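Local coordinates for conserved exported protein (PDB 3CLW) that is of unestablished function but, as a probable family 30 glycoside hydrolase with a TIM-barrel domain, may hydrolyse O-glycosidic bonds, at residues A[159-164]-A[215-220]; A[170-175]-A[221-226]; A[209-214]-A[265-270]. All blocks are in the same frame, centred on the assembly; numbering follows the deposited sequence.

Contact 1. Residues A[159-164]-A[215-220]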
loop_
_atom_site.group_PDB
_atom_site.type_symbol
_atom_site.label_atom_id
_atom_site.label_comp_id
_atom_site.label_asym_id
_atom_site.label_seq_id
_atom_site.Cartn_x
_atom_site.Cartn_y
_atom_site.Cartn_z
ATOM N N ASP A 159 24.676 -10.952 -5.662
ATOM C CA ASP A 159 24.131 -12.120 -4.961
ATOM C C ASP A 159 22.692 -11.871 -4.473
ATOM O O ASP A 159 21.804 -12.714 -4.668
ATOM C CB ASP A 159 25.013 -12.511 -3.760
ATOM C CG ASP A 159 26.448 -12.754 -4.149
ATOM O OD1 ASP A 159 26.869 -13.912 -4.192
ATOM O OD2 ASP A 159 27.161 -11.789 -4.435
ATOM N N PHE A 160 22.480 -10.727 -3.838
ATOM C CA PHE A 160 21.168 -10.373 -3.336
ATOM C C PHE A 160 20.172 -10.205 -4.493
ATOM O O PHE A 160 19.081 -10.801 -4.470
ATOM C CB PHE A 160 21.248 -9.144 -2.426
ATOM C CG PHE A 160 19.947 -8.751 -1.793
ATOM C CD1 PHE A 160 19.005 -9.710 -1.419
ATOM C CD2 PHE A 160 19.679 -7.404 -1.539
ATOM C CE1 PHE A 160 17.792 -9.342 -0.827
ATOM C CE2 PHE A 160 18.475 -7.011 -0.922
ATOM C CZ PHE A 160 17.516 -8.007 -0.564
ATOM N N ALA A 161 20.545 -9.430 -5.506
ATOM C CA ALA A 161 19.693 -9.277 -6.706
ATOM C C ALA A 161 19.357 -10.635 -7.318
ATOM O O ALA A 161 18.205 -10.866 -7.724
ATOM C CB ALA A 161 20.337 -8.350 -7.740
ATOM N N ARG A 162 20.344 -11.532 -7.376
ATOM C CA ARG A 162 20.102 -12.845 -7.923
ATOM C C ARG A 162 19.113 -13.685 -7.073
ATOM O O ARG A 162 18.299 -14.420 -7.613
ATOM C CB ARG A 162 21.400 -13.600 -8.152
ATOM C CG ARG A 162 22.161 -13.130 -9.427
ATOM C CD ARG A 162 23.190 -14.176 -9.836
ATOM N NE ARG A 162 24.188 -14.382 -8.792
ATOM C CZ ARG A 162 25.361 -13.735 -8.717
ATOM N NH1 ARG A 162 25.705 -12.806 -9.627
ATOM N NH2 ARG A 162 26.203 -14.011 -7.714
ATOM N N PHE A 163 19.225 -13.553 -5.751
ATOM C CA PHE A 163 18.338 -14.188 -4.796
ATOM C C PHE A 163 16.888 -13.725 -5.007
ATOM O O PHE A 163 16.003 -14.560 -5.131
ATOM C CB PHE A 163 18.778 -13.897 -3.355
ATOM C CG PHE A 163 17.701 -14.164 -2.330
ATOM C CD1 PHE A 163 17.340 -15.473 -2.002
ATOM C CD2 PHE A 163 17.046 -13.105 -1.700
ATOM C CE1 PHE A 163 16.333 -15.742 -1.054
ATOM C CE2 PHE A 163 16.042 -13.353 -0.721
ATOM C CZ PHE A 163 15.685 -14.697 -0.425
ATOM N N LEU A 164 16.683 -12.403 -5.053
ATOM C CA LEU A 164 15.374 -11.802 -5.322
ATOM C C LEU A 164 14.772 -12.198 -6.679
ATOM O O LEU A 164 13.588 -12.490 -6.759
ATOM C CB LEU A 164 15.440 -10.284 -5.234
ATOM C CG LEU A 164 15.759 -9.673 -3.871
ATOM C CD1 LEU A 164 15.966 -8.183 -4.019
ATOM C CD2 LEU A 164 14.566 -9.942 -2.942
ATOM N N ASP A 215 18.412 -5.006 -12.302
ATOM C CA ASP A 215 18.228 -4.818 -13.742
ATOM C C ASP A 215 18.952 -5.901 -14.531
ATOM O O ASP A 215 18.366 -6.544 -15.373
ATOM C CB ASP A 215 18.694 -3.431 -14.156
ATOM C CG ASP A 215 18.487 -3.166 -15.634
ATOM O OD1 ASP A 215 17.327 -2.933 -16.052
ATOM O OD2 ASP A 215 19.501 -3.179 -16.374
ATOM N N LYS A 216 20.222 -6.111 -14.233
ATOM C CA LYS A 216 21.032 -7.120 -14.896
ATOM C C LYS A 216 20.500 -8.546 -14.655
ATOM O O LYS A 216 20.387 -9.355 -15.580
ATOM C CB LYS A 216 22.468 -6.980 -14.388
ATOM C CG LYS A 216 23.478 -7.963 -14.955
ATOM C CD LYS A 216 24.807 -7.719 -14.222
ATOM C CE LYS A 216 25.986 -8.496 -14.810
ATOM N NZ LYS A 216 27.279 -7.706 -14.614
ATOM N N ALA A 217 20.190 -8.852 -13.401
ATOM C CA ALA A 217 19.655 -10.164 -13.025
ATOM C C ALA A 217 18.293 -10.471 -13.705
ATOM O O ALA A 217 18.052 -11.597 -14.161
ATOM C CB ALA A 217 19.566 -10.239 -11.485
ATOM N N ILE A 218 17.421 -9.471 -13.811
ATOM C CA ILE A 218 16.112 -9.670 -14.465
ATOM C C ILE A 218 16.268 -9.963 -15.967
ATOM O O ILE A 218 15.486 -10.739 -16.541
ATOM C CB ILE A 218 15.168 -8.446 -14.272
ATOM C CG1 ILE A 218 14.629 -8.388 -12.836
ATOM C CG2 ILE A 218 13.993 -8.432 -15.338
ATOM C CD1 ILE A 218 13.987 -7.026 -12.458
ATOM N N SER A 219 17.275 -9.320 -16.585
ATOM C CA SER A 219 17.552 -9.473 -18.007
ATOM C C SER A 219 18.098 -10.860 -18.266
ATOM O O SER A 219 17.632 -11.530 -19.189
ATOM C CB SER A 219 18.502 -8.363 -18.526
ATOM O OG SER A 219 17.830 -7.114 -18.612
ATOM N N GLU A 220 19.020 -11.323 -17.424
ATOM C CA GLU A 220 19.541 -12.693 -17.524
ATOM C C GLU A 220 18.453 -13.761 -17.339
ATOM O O GLU A 220 18.442 -14.769 -18.047
ATOM C CB GLU A 220 20.680 -12.921 -16.515
ATOM C CG GLU A 220 22.067 -12.401 -16.996
ATOM C CD GLU A 220 23.109 -12.191 -15.855
ATOM O OE1 GLU A 220 23.943 -11.263 -16.000
ATOM O OE2 GLU A 220 23.091 -12.937 -14.827
#
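R162 and A217 bring helices 157-173 and 204-221 close together here, their CA atoms only 5.8 Å apart. Two small residues permit this approach. A161 and A217 both direct their methyl groups at the partner helix, and A161 CB lies 4.3 Å from A217 CB. The A217 methyl also rests against backbone, with A217 CB 4.0 Å from A161 O. This is van der Waals packing of a methyl on a helix surface. Strands 178-182 and 226-232, which follow these helices in the chain, are parallel neighbours. The pairing is consistent with two adjacent outer helices of the TIM barrel expected for this family. A217 also packs on V165, and A161 on E213 and L214, so neighbouring turns of both helices share the interface. R162 borders the alanine pair with its aliphatic part: R162 CG is 4.4 Å from A217 CB. Its guanidinium group is held by its own helix. R162 NH2 forms a salt bridge of 3.6 Å with D159 OD1, and NH1 forms another with D158. On the other helix, E220 OE2 stays 5.8 Å from R162 NH1. The two charges may attract weakly at that range.

Contact 2. Residues A[170-175]-A[221-226]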
loop_
_atom_site.group_PDB
_atom_site.type_symbol
_atom_site.label_atom_id
_atom_site.label_comp_id
_atom_site.label_asym_id
_atom_site.label_seq_id
_atom_site.Cartn_x
_atom_site.Cartn_y
_atom_site.Cartn_z
ATOM N N HIS A 170 10.954 -18.433 -9.482
ATOM C CA HIS A 170 10.343 -19.640 -8.899
ATOM C C HIS A 170 8.827 -19.530 -8.843
ATOM O O HIS A 170 8.119 -20.412 -9.299
ATOM C CB HIS A 170 10.848 -19.926 -7.494
ATOM C CG HIS A 170 10.079 -21.004 -6.812
ATOM N ND1 HIS A 170 10.345 -22.344 -7.009
ATOM C CD2 HIS A 170 9.022 -20.946 -5.960
ATOM C CE1 HIS A 170 9.473 -23.063 -6.318
ATOM N NE2 HIS A 170 8.679 -22.238 -5.655
ATOM N N PHE A 171 8.336 -18.435 -8.288
ATOM C CA PHE A 171 6.896 -18.267 -8.150
ATOM C C PHE A 171 6.191 -17.992 -9.490
ATOM O O PHE A 171 5.040 -18.430 -9.685
ATOM C CB PHE A 171 6.571 -17.273 -7.033
ATOM C CG PHE A 171 6.846 -17.844 -5.663
ATOM C CD1 PHE A 171 8.055 -17.596 -5.020
ATOM C CD2 PHE A 171 5.935 -18.722 -5.075
ATOM C CE1 PHE A 171 8.356 -18.165 -3.779
ATOM C CE2 PHE A 171 6.193 -19.305 -3.812
ATOM C CZ PHE A 171 7.427 -19.017 -3.166
ATOM N N ARG A 172 6.905 -17.364 -10.441
ATOM C CA ARG A 172 6.354 -17.252 -11.809
ATOM C C ARG A 172 6.147 -18.614 -12.445
ATOM O O ARG A 172 5.115 -18.849 -13.104
ATOM C CB ARG A 172 7.169 -16.297 -12.721
ATOM C CG ARG A 172 7.183 -14.831 -12.195
ATOM C CD ARG A 172 7.831 -13.837 -13.156
ATOM N NE ARG A 172 7.009 -13.687 -14.327
ATOM C CZ ARG A 172 5.990 -12.831 -14.443
ATOM N NH1 ARG A 172 5.654 -11.995 -13.465
ATOM N NH2 ARG A 172 5.288 -12.811 -15.561
ATOM N N GLU A 173 7.105 -19.507 -12.223
ATOM C CA GLU A 173 7.061 -20.881 -12.784
ATOM C C GLU A 173 5.999 -21.775 -12.105
ATOM O O GLU A 173 5.645 -22.828 -12.615
ATOM C CB GLU A 173 8.465 -21.510 -12.807
ATOM C CG GLU A 173 9.425 -20.780 -13.813
ATOM C CD GLU A 173 10.888 -21.222 -13.708
ATOM O OE1 GLU A 173 11.253 -21.940 -12.741
ATOM O OE2 GLU A 173 11.681 -20.848 -14.606
ATOM N N GLN A 174 5.500 -21.308 -10.951
ATOM C CA GLN A 174 4.329 -21.855 -10.294
ATOM C C GLN A 174 3.015 -21.157 -10.664
ATOM O O GLN A 174 1.987 -21.444 -10.076
ATOM C CB GLN A 174 4.504 -21.736 -8.788
ATOM C CG GLN A 174 5.768 -22.338 -8.286
ATOM C CD GLN A 174 5.576 -23.722 -7.832
ATOM O OE1 GLN A 174 5.535 -24.669 -8.625
ATOM N NE2 GLN A 174 5.434 -23.871 -6.517
ATOM N N GLY A 175 3.041 -20.221 -11.597
ATOM C CA GLY A 175 1.828 -19.572 -12.027
ATOM C C GLY A 175 1.448 -18.308 -11.278
ATOM O O GLY A 175 0.314 -17.830 -11.420
ATOM N N ALA A 221 17.540 -13.532 -16.390
ATOM C CA ALA A 221 16.450 -14.463 -16.118
ATOM C C ALA A 221 15.354 -14.366 -17.184
ATOM O O ALA A 221 14.625 -15.313 -17.386
ATOM C CB ALA A 221 15.864 -14.197 -14.739
ATOM N N GLN A 222 15.247 -13.206 -17.839
ATOM C CA GLN A 222 14.159 -12.894 -18.770
ATOM C C GLN A 222 12.770 -13.095 -18.144
ATOM O O GLN A 222 11.893 -13.708 -18.741
ATOM C CB GLN A 222 14.296 -13.690 -20.077
ATOM C CG GLN A 222 15.673 -13.532 -20.808
ATOM C CD GLN A 222 15.839 -14.552 -21.947
ATOM O OE1 GLN A 222 15.350 -14.337 -23.051
ATOM N NE2 GLN A 222 16.495 -15.681 -21.661
ATOM N N ILE A 223 12.583 -12.590 -16.930
ATOM C CA ILE A 223 11.265 -12.580 -16.303
ATOM C C ILE A 223 10.611 -11.221 -16.524
ATOM O O ILE A 223 11.286 -10.190 -16.562
ATOM C CB ILE A 223 11.292 -12.949 -14.778
ATOM C CG1 ILE A 223 12.224 -12.016 -13.974
ATOM C CG2 ILE A 223 11.637 -14.451 -14.571
ATOM C CD1 ILE A 223 12.086 -12.194 -12.459
ATOM N N ASP A 224 9.293 -11.240 -16.671
ATOM C CA ASP A 224 8.487 -10.041 -16.849
ATOM C C ASP A 224 8.227 -9.366 -15.499
ATOM O O ASP A 224 7.083 -9.358 -15.007
ATOM C CB ASP A 224 7.165 -10.420 -17.562
ATOM C CG ASP A 224 6.374 -9.198 -18.032
ATOM O OD1 ASP A 224 6.940 -8.074 -18.033
ATOM O OD2 ASP A 224 5.175 -9.353 -18.379
ATOM N N THR A 225 9.292 -8.826 -14.899
ATOM C CA THR A 225 9.235 -8.228 -13.564
ATOM C C THR A 225 9.994 -6.904 -13.525
ATOM O O THR A 225 11.028 -6.785 -14.151
ATOM C CB THR A 225 9.859 -9.190 -12.478
ATOM O OG1 THR A 225 9.189 -10.470 -12.495
ATOM C CG2 THR A 225 9.728 -8.590 -11.101
ATOM N N LYS A 226 9.497 -5.923 -12.770
ATOM C CA LYS A 226 10.123 -4.625 -12.683
ATOM C C LYS A 226 10.496 -4.201 -11.267
ATOM O O LYS A 226 9.943 -4.700 -10.275
ATOM C CB LYS A 226 9.220 -3.584 -13.332
ATOM C CG LYS A 226 9.127 -3.705 -14.844
ATOM C CD LYS A 226 8.106 -2.729 -15.332
ATOM C CE LYS A 226 7.535 -3.070 -16.714
ATOM N NZ LYS A 226 8.548 -3.215 -17.818
HETATM O O HOH W 1 8.208 -13.863 -17.421
#
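R172 reaches across from the end of helix 157-173 and lays its side chain obliquely over I223 and D224. The chain bends at its third torsion (chi3 68°), which turns the guanidinium group after CD has met the loop. R172 CD is the apolar part of the contact. It lies 3.9 Å from I223 CB and 3.7 Å from T225 OG1. The side chains of R172 and T225 run past each other in opposite directions. Beyond CD, one face of the guanidinium receives the D224 carbonyl. D224 O sits 3.3 Å above that plane, displaced toward the rim, so the N-H groups do not point at it. R172 NH2 meets the D224 methylene instead, 3.6 Å from D224 CB. The D224 carboxylate is turned 65° from the guanidinium plane. D224 OD2 is 4.5 Å from R172 NH2 and well out of that plane, which leaves at most a general attraction of charges. One water joins the segments. It accepts a 2.9 Å hydrogen bond from D224 N and a weak one from R172 NE. D224 is also the centre of an inverse gamma turn, and G175, just past helix 157-173, forms a Schellman motif. The stronger hold on R172 comes from strand 178-182, where NH1 bonds to V178 O and N179 OD1. T225 OG1 also bonds to V178 O. The arginine thus lies between the end of helix 157-173, the start of strand 178-182 and the loop that leads from helix 204-221 into strand 226-232.

Contact 3. Residues A[209-214]-A[265-270]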
loop_
_atom_site.group_PDB
_atom_site.type_symbol
_atom_site.label_atom_id
_atom_site.label_comp_id
_atom_site.label_asym_id
_atom_site.label_seq_id
_atom_site.Cartn_x
_atom_site.Cartn_y
_atom_site.Cartn_z
ATOM N N ARG A 209 22.906 0.904 -6.860
ATOM C CA ARG A 209 23.535 -0.385 -7.114
ATOM C C ARG A 209 22.529 -1.518 -7.129
ATOM O O ARG A 209 22.613 -2.383 -7.987
ATOM C CB ARG A 209 24.652 -0.716 -6.109
ATOM C CG ARG A 209 25.961 -0.018 -6.356
ATOM C CD ARG A 209 27.106 -0.661 -5.557
ATOM N NE ARG A 209 27.611 -1.920 -6.141
ATOM C CZ ARG A 209 28.448 -2.752 -5.510
ATOM N NH1 ARG A 209 28.872 -2.498 -4.271
ATOM N NH2 ARG A 209 28.870 -3.842 -6.117
ATOM N N MET A 210 21.585 -1.518 -6.177
ATOM C CA MET A 210 20.573 -2.540 -6.136
ATOM C C MET A 210 19.758 -2.491 -7.427
ATOM O O MET A 210 19.511 -3.516 -8.050
ATOM C CB MET A 210 19.711 -2.428 -4.870
ATOM C CG MET A 210 20.321 -3.152 -3.598
ATOM S SD MET A 210 21.048 -4.801 -3.904
ATOM C CE MET A 210 19.611 -5.587 -4.686
ATOM N N VAL A 211 19.391 -1.295 -7.872
ATOM C CA VAL A 211 18.677 -1.185 -9.143
ATOM C C VAL A 211 19.515 -1.747 -10.302
ATOM O O VAL A 211 19.040 -2.544 -11.090
ATOM C CB VAL A 211 18.209 0.254 -9.430
ATOM C CG1 VAL A 211 17.587 0.339 -10.820
ATOM C CG2 VAL A 211 17.201 0.685 -8.385
ATOM N N GLU A 212 20.779 -1.358 -10.350
ATOM C CA GLU A 212 21.676 -1.776 -11.396
ATOM C C GLU A 212 21.800 -3.299 -11.416
ATOM O O GLU A 212 21.652 -3.926 -12.474
ATOM C CB GLU A 212 23.035 -1.094 -11.181
ATOM C CG GLU A 212 24.166 -1.527 -12.090
ATOM C CD GLU A 212 25.419 -0.626 -11.878
ATOM O OE1 GLU A 212 25.923 -0.492 -10.717
ATOM O OE2 GLU A 212 25.859 -0.017 -12.878
ATOM N N GLU A 213 22.050 -3.898 -10.252
ATOM C CA GLU A 213 22.203 -5.352 -10.186
ATOM C C GLU A 213 20.896 -6.126 -10.466
ATOM O O GLU A 213 20.902 -7.170 -11.157
ATOM C CB GLU A 213 22.824 -5.769 -8.848
ATOM C CG GLU A 213 24.233 -5.233 -8.614
ATOM C CD GLU A 213 25.250 -5.629 -9.695
ATOM O OE1 GLU A 213 25.146 -6.707 -10.319
ATOM O OE2 GLU A 213 26.196 -4.844 -9.913
ATOM N N LEU A 214 19.781 -5.626 -9.932
ATOM C CA LEU A 214 18.467 -6.247 -10.222
ATOM C C LEU A 214 18.168 -6.167 -11.711
ATOM O O LEU A 214 17.743 -7.128 -12.311
ATOM C CB LEU A 214 17.351 -5.576 -9.428
ATOM C CG LEU A 214 17.152 -6.153 -8.030
ATOM C CD1 LEU A 214 16.395 -5.140 -7.205
ATOM C CD2 LEU A 214 16.403 -7.516 -8.118
ATOM N N LEU A 265 16.736 6.127 -14.364
ATOM C CA LEU A 265 15.764 6.168 -15.464
ATOM C C LEU A 265 16.189 5.310 -16.654
ATOM O O LEU A 265 15.350 4.742 -17.337
ATOM C CB LEU A 265 15.501 7.624 -15.909
ATOM C CG LEU A 265 14.759 8.599 -14.959
ATOM C CD1 LEU A 265 14.587 9.966 -15.639
ATOM C CD2 LEU A 265 13.382 8.063 -14.450
ATOM N N LYS A 266 17.498 5.188 -16.849
ATOM C CA LYS A 266 18.105 4.424 -17.934
ATOM C C LYS A 266 17.926 2.909 -17.849
ATOM O O LYS A 266 18.063 2.206 -18.855
ATOM C CB LYS A 266 19.605 4.720 -17.974
ATOM C CG LYS A 266 20.367 4.314 -16.688
ATOM C CD LYS A 266 21.757 4.968 -16.656
ATOM C CE LYS A 266 22.563 4.511 -15.442
ATOM N NZ LYS A 266 23.902 5.190 -15.282
ATOM N N PHE A 267 17.687 2.389 -16.646
ATOM C CA PHE A 267 17.600 0.953 -16.464
ATOM C C PHE A 267 16.308 0.414 -17.058
ATOM O O PHE A 267 15.222 0.854 -16.708
ATOM C CB PHE A 267 17.781 0.586 -15.005
ATOM C CG PHE A 267 19.179 0.851 -14.491
ATOM C CD1 PHE A 267 20.264 0.081 -14.933
ATOM C CD2 PHE A 267 19.421 1.887 -13.608
ATOM C CE1 PHE A 267 21.566 0.337 -14.468
ATOM C CE2 PHE A 267 20.720 2.132 -13.136
ATOM C CZ PHE A 267 21.780 1.352 -13.565
ATOM N N LYS A 268 16.477 -0.489 -18.014
ATOM C CA LYS A 268 15.403 -1.158 -18.768
ATOM C C LYS A 268 14.326 -1.782 -17.853
ATOM O O LYS A 268 13.137 -1.727 -18.150
ATOM C CB LYS A 268 16.066 -2.255 -19.616
ATOM C CG LYS A 268 15.180 -3.079 -20.530
ATOM C CD LYS A 268 15.885 -4.397 -20.926
ATOM C CE LYS A 268 14.979 -5.290 -21.837
ATOM N NZ LYS A 268 15.347 -6.793 -21.875
ATOM N N ASN A 269 14.750 -2.384 -16.747
ATOM C CA ASN A 269 13.819 -3.176 -15.927
ATOM C C ASN A 269 13.295 -2.428 -14.714
ATOM O O ASN A 269 12.644 -3.021 -13.844
ATOM C CB ASN A 269 14.436 -4.523 -15.537
ATOM C CG ASN A 269 14.730 -5.374 -16.732
ATOM O OD1 ASN A 269 13.844 -5.610 -17.552
ATOM N ND2 ASN A 269 15.968 -5.853 -16.845
ATOM N N LEU A 270 13.586 -1.125 -14.671
ATOM C CA LEU A 270 13.030 -0.245 -13.651
ATOM C C LEU A 270 11.546 -0.082 -13.904
ATOM O O LEU A 270 11.133 0.184 -15.037
ATOM C CB LEU A 270 13.675 1.135 -13.700
ATOM C CG LEU A 270 13.232 2.141 -12.608
ATOM C CD1 LEU A 270 13.917 1.910 -11.255
ATOM C CD2 LEU A 270 13.427 3.613 -13.095
#
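With chi1 at 175°, V211 holds CG1 on the far side of CB from its amide nitrogen, which aims this methyl at F267 and L270. F267 swings its ring back to meet it, with CG beside its own backbone N (chi1 -68°). V211 CG1 then touches both F267 and L270. It lies 3.7 Å from F267 CD2 and 4.0 Å from L270 CD1. Its approach to the ring is oblique. The far end of the ring slides over the helix backbone at E212. E212 CA stands over one ring face, 4.1 Å from the F267 centroid and 27° off the normal, which makes a CH-pi contact. E212 CB is closer to the rim, 3.6 Å from F267 CZ. The rest of the E212 chain runs on in extended form, and its CG stays near F267 CE1 and CZ. Its carboxylate takes no part in the packing on the ring. K266 CG lies 4.0 Å above the plane of the F267 ring on the opposite face, toward the rim. The ring therefore has helix on one side and its own loop on the other. Y208 adds an edge-to-face ring contact, and its hydroxyl is hydrogen-bonded to K266 NZ. From F267 to L270 the chain makes a type I beta turn, closed by a 3.3 Å bond from L270 N to F267 O. V211 also packs on I229 of strand 226-232. The arrangement joins an outer helix to the loop leading into the next parallel strand, 270-276, as fits the repeating helix-and-strand layout of a TIM barrel.

Helix 204-221 connects contacts 1 and 3, whose centres are about 10 Å apart. It presents different residues to its two neighbours, between one and two turns apart along its length. N269 ties these two contacts together: D215 OD1 to N269 N is 2.7 Å and S219 OG to N269 ND2 is 2.9 Å, both probable hydrogen bonds. Contacts 1 and 2 share helix 157-173, with centres about 12 Å apart. I218 packs on segment 221-226 there, I218 CD1 lying 3.4 Å from T225 O. Contacts 2 and 3 are further apart, about 17 Å between centres, yet K226 touches N269. All three lie on the same side of the chain's centre.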